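Local coordinates for D-isomer specific 2-hydroxyacid dehydrogenase family protein (Desulfovibrio vulgaris, PDB 5TX7), which probably interconverts D-2-hydroxyacids and the matching 2-keto acids, using NAD as the redox cofactor, at residues Gly152-Gly157 and Ile175-Arg180; Ser231-Thr236 and Gly254-Ala259. All coordinates share one frame; numbering follows the deposited sequence.

Contact 1: residues Gly152-Gly157 and Ile175-Arg180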
ATOM      1  N   GLY A 152     -15.138   2.652  -7.165  1.00 39.49           N
ATOM      2  CA  GLY A 152     -16.429   1.993  -7.313  1.00 39.97           C
ATOM      3  C   GLY A 152     -16.351   0.664  -6.602  1.00 39.72           C
ATOM      4  O   GLY A 152     -15.468  -0.142  -6.892  1.00 41.15           O
ATOM      5  N   ILE A 153     -17.264   0.441  -5.666  1.00 40.47           N
ATOM      6  CA  ILE A 153     -17.228  -0.720  -4.777  1.00 40.24           C
ATOM      7  C   ILE A 153     -18.460  -1.572  -5.063  1.00 39.76           C
ATOM      8  O   ILE A 153     -19.579  -1.155  -4.787  1.00 42.57           O
ATOM      9  CB  ILE A 153     -17.181  -0.254  -3.301  1.00 40.67           C
ATOM     10  CG1 ILE A 153     -15.903   0.551  -3.069  1.00 39.02           C
ATOM     11  CG2 ILE A 153     -17.265  -1.423  -2.333  1.00 41.04           C
ATOM     12  CD1 ILE A 153     -15.811   1.204  -1.710  1.00 39.21           C
ATOM     13  N   VAL A 154     -18.234  -2.750  -5.633  1.00 39.58           N
ATOM     14  CA  VAL A 154     -19.292  -3.684  -5.999  1.00 41.79           C
ATOM     15  C   VAL A 154     -19.539  -4.599  -4.813  1.00 42.27           C
ATOM     16  O   VAL A 154     -18.793  -5.540  -4.584  1.00 43.25           O
ATOM     17  CB  VAL A 154     -18.892  -4.506  -7.260  1.00 42.60           C
ATOM     18  CG1 VAL A 154     -19.983  -5.489  -7.659  1.00 42.38           C
ATOM     19  CG2 VAL A 154     -18.591  -3.573  -8.426  1.00 42.33           C
ATOM     20  N   GLY A 155     -20.591  -4.308  -4.054  1.00 45.86           N
ATOM     21  CA  GLY A 155     -20.926  -5.060  -2.824  1.00 47.49           C
ATOM     22  C   GLY A 155     -20.473  -4.242  -1.627  1.00 48.68           C
ATOM     23  O   GLY A 155     -19.319  -3.837  -1.573  1.00 49.56           O
ATOM     24  N   PHE A 156     -21.381  -3.966  -0.689  1.00 48.48           N
ATOM     25  CA  PHE A 156     -21.115  -2.994   0.382  1.00 46.59           C
ATOM     26  C   PHE A 156     -21.426  -3.582   1.755  1.00 47.53           C
ATOM     27  O   PHE A 156     -22.057  -2.944   2.609  1.00 51.91           O
ATOM     28  CB  PHE A 156     -21.891  -1.690   0.109  1.00 46.84           C
ATOM     29  CG  PHE A 156     -21.216  -0.436   0.621  1.00 46.45           C
ATOM     30  CD1 PHE A 156     -19.852  -0.198   0.391  1.00 45.60           C
ATOM     31  CD2 PHE A 156     -21.958   0.548   1.287  1.00 46.55           C
ATOM     32  CE1 PHE A 156     -19.252   0.964   0.850  1.00 46.13           C
ATOM     33  CE2 PHE A 156     -21.365   1.710   1.725  1.00 47.29           C
ATOM     34  CZ  PHE A 156     -20.004   1.921   1.517  1.00 47.05           C
ATOM     35  N   GLY A 157     -20.945  -4.806   1.971  1.00 45.84           N
ATOM     36  CA  GLY A 157     -20.844  -5.394   3.308  1.00 44.49           C
ATOM     37  C   GLY A 157     -19.656  -4.795   4.046  1.00 44.85           C
ATOM     38  O   GLY A 157     -19.143  -3.744   3.663  1.00 43.34           O
ATOM     39  N   ILE A 175     -18.204   5.490  -4.758  1.00 43.60           N
ATOM     40  CA  ILE A 175     -19.536   5.078  -5.146  1.00 43.16           C
ATOM     41  C   ILE A 175     -19.669   3.584  -4.902  1.00 42.16           C
ATOM     42  O   ILE A 175     -18.721   2.838  -5.087  1.00 41.61           O
ATOM     43  CB  ILE A 175     -19.858   5.453  -6.607  1.00 45.04           C
ATOM     44  CG1 ILE A 175     -18.942   4.708  -7.602  1.00 42.33           C
ATOM     45  CG2 ILE A 175     -19.745   6.968  -6.783  1.00 46.11           C
ATOM     46  CD1 ILE A 175     -19.205   5.109  -9.038  1.00 42.67           C
ATOM     47  N   ALA A 176     -20.845   3.159  -4.460  1.00 44.70           N
ATOM     48  CA  ALA A 176     -21.076   1.776  -4.079  1.00 45.79           C
ATOM     49  C   ALA A 176     -22.307   1.214  -4.756  1.00 46.71           C
ATOM     50  O   ALA A 176     -23.337   1.879  -4.791  1.00 51.24           O
ATOM     51  CB  ALA A 176     -21.236   1.692  -2.576  1.00 48.22           C
ATOM     52  N   TYR A 177     -22.184   0.004  -5.310  1.00 45.46           N
ATOM     53  CA  TYR A 177     -23.334  -0.798  -5.712  1.00 48.26           C
ATOM     54  C   TYR A 177     -23.668  -1.631  -4.497  1.00 50.69           C
ATOM     55  O   TYR A 177     -22.927  -2.541  -4.136  1.00 50.33           O
ATOM     56  CB  TYR A 177     -23.047  -1.686  -6.934  1.00 47.40           C
ATOM     57  CG  TYR A 177     -24.195  -2.625  -7.268  1.00 48.82           C
ATOM     58  CD1 TYR A 177     -25.436  -2.117  -7.633  1.00 51.87           C
ATOM     59  CD2 TYR A 177     -24.051  -4.026  -7.187  1.00 49.51           C
ATOM     60  CE1 TYR A 177     -26.514  -2.953  -7.918  1.00 55.07           C
ATOM     61  CE2 TYR A 177     -25.124  -4.878  -7.465  1.00 52.69           C
ATOM     62  CZ  TYR A 177     -26.358  -4.334  -7.835  1.00 56.28           C
ATOM     63  OH  TYR A 177     -27.443  -5.154  -8.112  1.00 59.74           O
ATOM     64  N   ALA A 178     -24.787  -1.302  -3.864  1.00 55.92           N
ATOM     65  CA  ALA A 178     -25.132  -1.798  -2.534  1.00 61.66           C
ATOM     66  C   ALA A 178     -26.530  -2.389  -2.562  1.00 67.04           C
ATOM     67  O   ALA A 178     -27.477  -1.786  -2.048  1.00 73.02           O
ATOM     68  CB  ALA A 178     -25.032  -0.670  -1.516  1.00 62.64           C
ATOM     69  N   PRO A 179     -26.669  -3.585  -3.166  1.00 70.67           N
ATOM     70  CA  PRO A 179     -27.994  -4.200  -3.334  1.00 78.31           C
ATOM     71  C   PRO A 179     -28.618  -4.733  -2.029  1.00 84.80           C
ATOM     72  O   PRO A 179     -29.820  -4.573  -1.824  1.00 87.73           O
ATOM     73  CB  PRO A 179     -27.724  -5.330  -4.332  1.00 76.90           C
ATOM     74  CG  PRO A 179     -26.288  -5.692  -4.121  1.00 73.21           C
ATOM     75  CD  PRO A 179     -25.592  -4.424  -3.732  1.00 69.19           C
ATOM     76  N   ARG A 180     -27.799  -5.343  -1.167  1.00 88.98           N
ATOM     77  CA  ARG A 180     -28.253  -5.920   0.103  1.00 97.18           C
ATOM     78  C   ARG A 180     -28.529  -4.888   1.214  1.00103.75           C
ATOM     79  O   ARG A 180     -29.154  -5.229   2.212  1.00108.59           O
ATOM     80  CB  ARG A 180     -27.236  -6.956   0.612  1.00 91.61           C
TER

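Contact 2: residues Ser231-Thr236 and Gly254-Ala259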
ATOM      1  N   SER A 231      -8.297   2.760 -16.495  1.00 38.05           N
ATOM      2  CA  SER A 231      -8.903   2.362 -15.207  1.00 39.12           C
ATOM      3  C   SER A 231      -8.274   1.103 -14.616  1.00 39.20           C
ATOM      4  O   SER A 231      -7.497   0.389 -15.282  1.00 38.57           O
ATOM      5  CB  SER A 231     -10.413   2.171 -15.365  1.00 40.65           C
ATOM      6  OG  SER A 231     -11.036   3.422 -15.690  1.00 41.72           O
ATOM      7  N   TYR A 232      -8.576   0.864 -13.339  1.00 38.88           N
ATOM      8  CA  TYR A 232      -8.016  -0.265 -12.590  1.00 38.37           C
ATOM      9  C   TYR A 232      -9.125  -1.184 -12.088  1.00 37.09           C
ATOM     10  O   TYR A 232     -10.174  -0.701 -11.659  1.00 37.04           O
ATOM     11  CB  TYR A 232      -7.179   0.226 -11.409  1.00 38.70           C
ATOM     12  CG  TYR A 232      -5.928   0.971 -11.804  1.00 43.15           C
ATOM     13  CD1 TYR A 232      -4.753   0.286 -12.128  1.00 47.62           C
ATOM     14  CD2 TYR A 232      -5.917   2.367 -11.895  1.00 44.07           C
ATOM     15  CE1 TYR A 232      -3.590   0.966 -12.481  1.00 49.40           C
ATOM     16  CE2 TYR A 232      -4.769   3.054 -12.267  1.00 47.80           C
ATOM     17  CZ  TYR A 232      -3.607   2.357 -12.576  1.00 51.95           C
ATOM     18  OH  TYR A 232      -2.460   3.053 -12.943  1.00 57.07           O
ATOM     19  N   LEU A 233      -8.881  -2.504 -12.140  1.00 36.95           N
ATOM     20  CA  LEU A 233      -9.780  -3.526 -11.565  1.00 35.45           C
ATOM     21  C   LEU A 233      -9.077  -4.318 -10.459  1.00 36.64           C
ATOM     22  O   LEU A 233      -7.938  -4.753 -10.625  1.00 38.10           O
ATOM     23  CB  LEU A 233     -10.221  -4.493 -12.661  1.00 36.60           C
ATOM     24  CG  LEU A 233     -11.149  -5.633 -12.232  1.00 36.94           C
ATOM     25  CD1 LEU A 233     -12.478  -5.112 -11.705  1.00 36.50           C
ATOM     26  CD2 LEU A 233     -11.341  -6.595 -13.379  1.00 38.77           C
ATOM     27  N   ILE A 234      -9.754  -4.507  -9.330  1.00 37.16           N
ATOM     28  CA  ILE A 234      -9.214  -5.278  -8.204  1.00 36.67           C
ATOM     29  C   ILE A 234     -10.239  -6.329  -7.844  1.00 36.65           C
ATOM     30  O   ILE A 234     -11.432  -6.012  -7.712  1.00 35.41           O
ATOM     31  CB  ILE A 234      -8.972  -4.408  -6.942  1.00 37.46           C
ATOM     32  CG1 ILE A 234      -8.124  -3.160  -7.255  1.00 37.71           C
ATOM     33  CG2 ILE A 234      -8.288  -5.229  -5.853  1.00 38.36           C
ATOM     34  CD1 ILE A 234      -6.678  -3.440  -7.658  1.00 39.95           C
ATOM     35  N   ASN A 235      -9.787  -7.563  -7.653  1.00 36.01           N
ATOM     36  CA  ASN A 235     -10.671  -8.658  -7.272  1.00 35.95           C
ATOM     37  C   ASN A 235     -10.033  -9.529  -6.191  1.00 39.50           C
ATOM     38  O   ASN A 235      -9.153 -10.354  -6.477  1.00 43.10           O
ATOM     39  CB  ASN A 235     -10.991  -9.508  -8.476  1.00 36.31           C
ATOM     40  CG  ASN A 235     -11.997 -10.608  -8.173  1.00 38.02           C
ATOM     41  OD1 ASN A 235     -12.823 -10.481  -7.289  1.00 38.41           O
ATOM     42  ND2 ASN A 235     -11.948 -11.683  -8.944  1.00 40.19           N
ATOM     43  N   THR A 236     -10.482  -9.323  -4.957  1.00 37.18           N
ATOM     44  CA  THR A 236     -10.124 -10.164  -3.826  1.00 40.26           C
ATOM     45  C   THR A 236     -11.323 -11.035  -3.390  1.00 42.79           C
ATOM     46  O   THR A 236     -11.277 -11.655  -2.320  1.00 49.07           O
ATOM     47  CB  THR A 236      -9.731  -9.294  -2.622  1.00 40.22           C
ATOM     48  OG1 THR A 236     -10.816  -8.419  -2.311  1.00 42.13           O
ATOM     49  CG2 THR A 236      -8.512  -8.451  -2.928  1.00 40.69           C
ATOM     50  N   GLY A 254      -5.313  -1.519 -23.327  1.00 55.44           N
ATOM     51  CA  GLY A 254      -5.088  -0.288 -22.566  1.00 52.47           C
ATOM     52  C   GLY A 254      -6.336   0.274 -21.901  1.00 52.42           C
ATOM     53  O   GLY A 254      -6.268   1.330 -21.244  1.00 53.47           O
ATOM     54  N   ARG A 255      -7.471  -0.420 -22.054  1.00 51.12           N
ATOM     55  CA  ARG A 255      -8.702  -0.056 -21.373  1.00 49.26           C
ATOM     56  C   ARG A 255      -8.460  -0.060 -19.884  1.00 47.90           C
ATOM     57  O   ARG A 255      -8.788   0.910 -19.186  1.00 47.70           O
ATOM     58  CB  ARG A 255      -9.824  -1.048 -21.712  1.00 50.42           C
ATOM     59  CG  ARG A 255     -11.129  -0.887 -20.919  1.00 49.92           C
ATOM     60  CD  ARG A 255     -11.855   0.361 -21.374  1.00 50.93           C
ATOM     61  NE  ARG A 255     -12.463   0.226 -22.704  1.00 50.98           N
ATOM     62  CZ  ARG A 255     -12.879   1.236 -23.454  1.00 52.53           C
ATOM     63  NH1 ARG A 255     -12.769   2.490 -23.032  1.00 52.81           N
ATOM     64  NH2 ARG A 255     -13.414   0.995 -24.648  1.00 54.79           N
ATOM     65  N   LEU A 256      -7.913  -1.180 -19.404  1.00 46.70           N
ATOM     66  CA  LEU A 256      -7.465  -1.292 -18.039  1.00 44.51           C
ATOM     67  C   LEU A 256      -5.987  -0.998 -18.034  1.00 46.49           C
ATOM     68  O   LEU A 256      -5.210  -1.663 -18.761  1.00 50.27           O
ATOM     69  CB  LEU A 256      -7.716  -2.677 -17.471  1.00 43.26           C
ATOM     70  CG  LEU A 256      -9.169  -3.062 -17.197  1.00 42.50           C
ATOM     71  CD1 LEU A 256      -9.239  -4.511 -16.735  1.00 42.44           C
ATOM     72  CD2 LEU A 256      -9.798  -2.148 -16.163  1.00 41.52           C
ATOM     73  N   ALA A 257      -5.606  -0.000 -17.225  1.00 44.04           N
ATOM     74  CA  ALA A 257      -4.214   0.287 -16.961  1.00 43.42           C
ATOM     75  C   ALA A 257      -3.589  -0.777 -16.077  1.00 41.92           C
ATOM     76  O   ALA A 257      -2.359  -0.878 -15.994  1.00 43.89           O
ATOM     77  CB  ALA A 257      -4.070   1.656 -16.302  1.00 43.73           C
ATOM     78  N   GLY A 258      -4.414  -1.549 -15.386  1.00 41.39           N
ATOM     79  CA  GLY A 258      -3.925  -2.567 -14.480  1.00 40.15           C
ATOM     80  C   GLY A 258      -5.040  -3.373 -13.834  1.00 40.49           C
ATOM     81  O   GLY A 258      -6.189  -2.935 -13.693  1.00 40.47           O
ATOM     82  N   ALA A 259      -4.675  -4.568 -13.403  1.00 40.75           N
ATOM     83  CA  ALA A 259      -5.579  -5.429 -12.676  1.00 39.44           C
ATOM     84  C   ALA A 259      -4.812  -6.106 -11.552  1.00 39.42           C
ATOM     85  O   ALA A 259      -3.677  -6.517 -11.755  1.00 38.40           O
ATOM     86  CB  ALA A 259      -6.192  -6.452 -13.609  1.00 40.32           C
TER

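Contact 1: residues Gly152-Gly157 and Ile175-Arg180
A first torsion of -149° turns the ring of Phe156 flat against Ala176, while in Ile175 CG1 sits between the backbone N and the carbonyl carbon and thereby faces Gly152. The evidence for the first pairing is a CH-pi contact: Ala176 CB lies 3.8 Å from the centroid of the Phe156 ring, 12° off the ring normal, so the methyl stands over the centre of the face. The stem of the same side chain closes on Ala178, two residues farther along, with Phe156 CB 3.7 Å from Ala178 CB. For the second pairing, Ile175 CG1 comes to 3.7 Å from Gly152 CA, where no side chain intervenes. On that same face Val154 CG1 approaches Tyr177 CD2 more loosely, at 4.3 Å.

The backbones form a parallel ladder, with Gly152, Ile153 and Val154 opposite Ile175, Ala176 and Tyr177. Ile153 uses both polar backbone atoms: its N donates to Ile175 O at 2.9 Å, and its O receives Tyr177 N at 2.9 Å, both bent to 152° at the hydrogen. Beyond the last bridge, Gly155 N still reaches Tyr177 O at 2.9 Å, so the pairing runs on as the first strand ends.

These are the two strands of a beta-alpha-beta unit joined through helix 158-169, for which Gly157 is the N-cap. Gly155 and Gly157 fit the GxGxxG pattern of dinucleotide-binding Rossmann folds, consistent with NAD binding here. Farther out, Phe190 meets the Phe156 ring, and Val154 and Tyr177 pack on Leu198 of helix 195-201. Between these segments the polar bonds stop at Gly155; Phe156 adds apolar contact, so the start of the glycine-rich turn is held to the neighbouring strand by both.

Contact 2: residues Ser231-Thr236 and Gly254-Ala259
Tyr232 and Leu233 pair with Gly258 and Ala259 in parallel register, but Ser231 pairs with Leu256, so one extra residue, Ala257, is taken up in a beta bulge. The two strands belong to a beta-alpha-beta unit of the Rossmann-type domain. At the bulge Ser231 O accepts a bond from Ala257 N at 2.7 Å, bent to 136° at the hydrogen; past it Leu233 N donates to Gly258 O at 3.1 Å, with a nearly straight 165° at the hydrogen. A weak bond from Ser231 N to Arg255 O, 3.3 Å, extends the pairing backward.

Side chains meet on both faces of the sheet. Leu256 CD1 reaches Leu233 CB at 4.2 Å on one. Toward the other, Tyr232 CG is anti to its carbonyl carbon (chi1 -66°), which lays the ring alongside Gly258, with CD1 3.8 Å from Gly258 CA.

Farther out, Tyr232 OH is hydrogen-bonded to Glu144 OE1, fixing the far end of the ring, and Ser231 OG to Arg228 O. Helix 244-253 ends in a Schellman motif at Gly254 and packs its Leu251 on Leu256 and Ala259. The bulge's own methyl, Ala257 CB, lies over the Tyr232 ring face, 3.8 Å from CZ.

How the contacts relate
Contact 1 and contact 2 are both buried pairings within one seven-stranded parallel sheet, on the two sides of strand 204-207, which bonds to strand 150-154 and to strand 231-235. Their centres lie about 18 Å apart and their nearest atoms about 7 Å, so they do not touch. Each closes a beta-alpha-beta unit around its own helix, but at different points: contact 1 takes in the C-terminal ends of both strands, the first running into a glycine-rich turn, whereas contact 2 lies where the second strand begins, just after its helix. Register is regular in contact 1 and shifted in contact 2. Both press an alanine methyl on an aromatic face; of those two rings, the one in contact 2 also has a hydroxyl, which is hydrogen-bonded to Glu144.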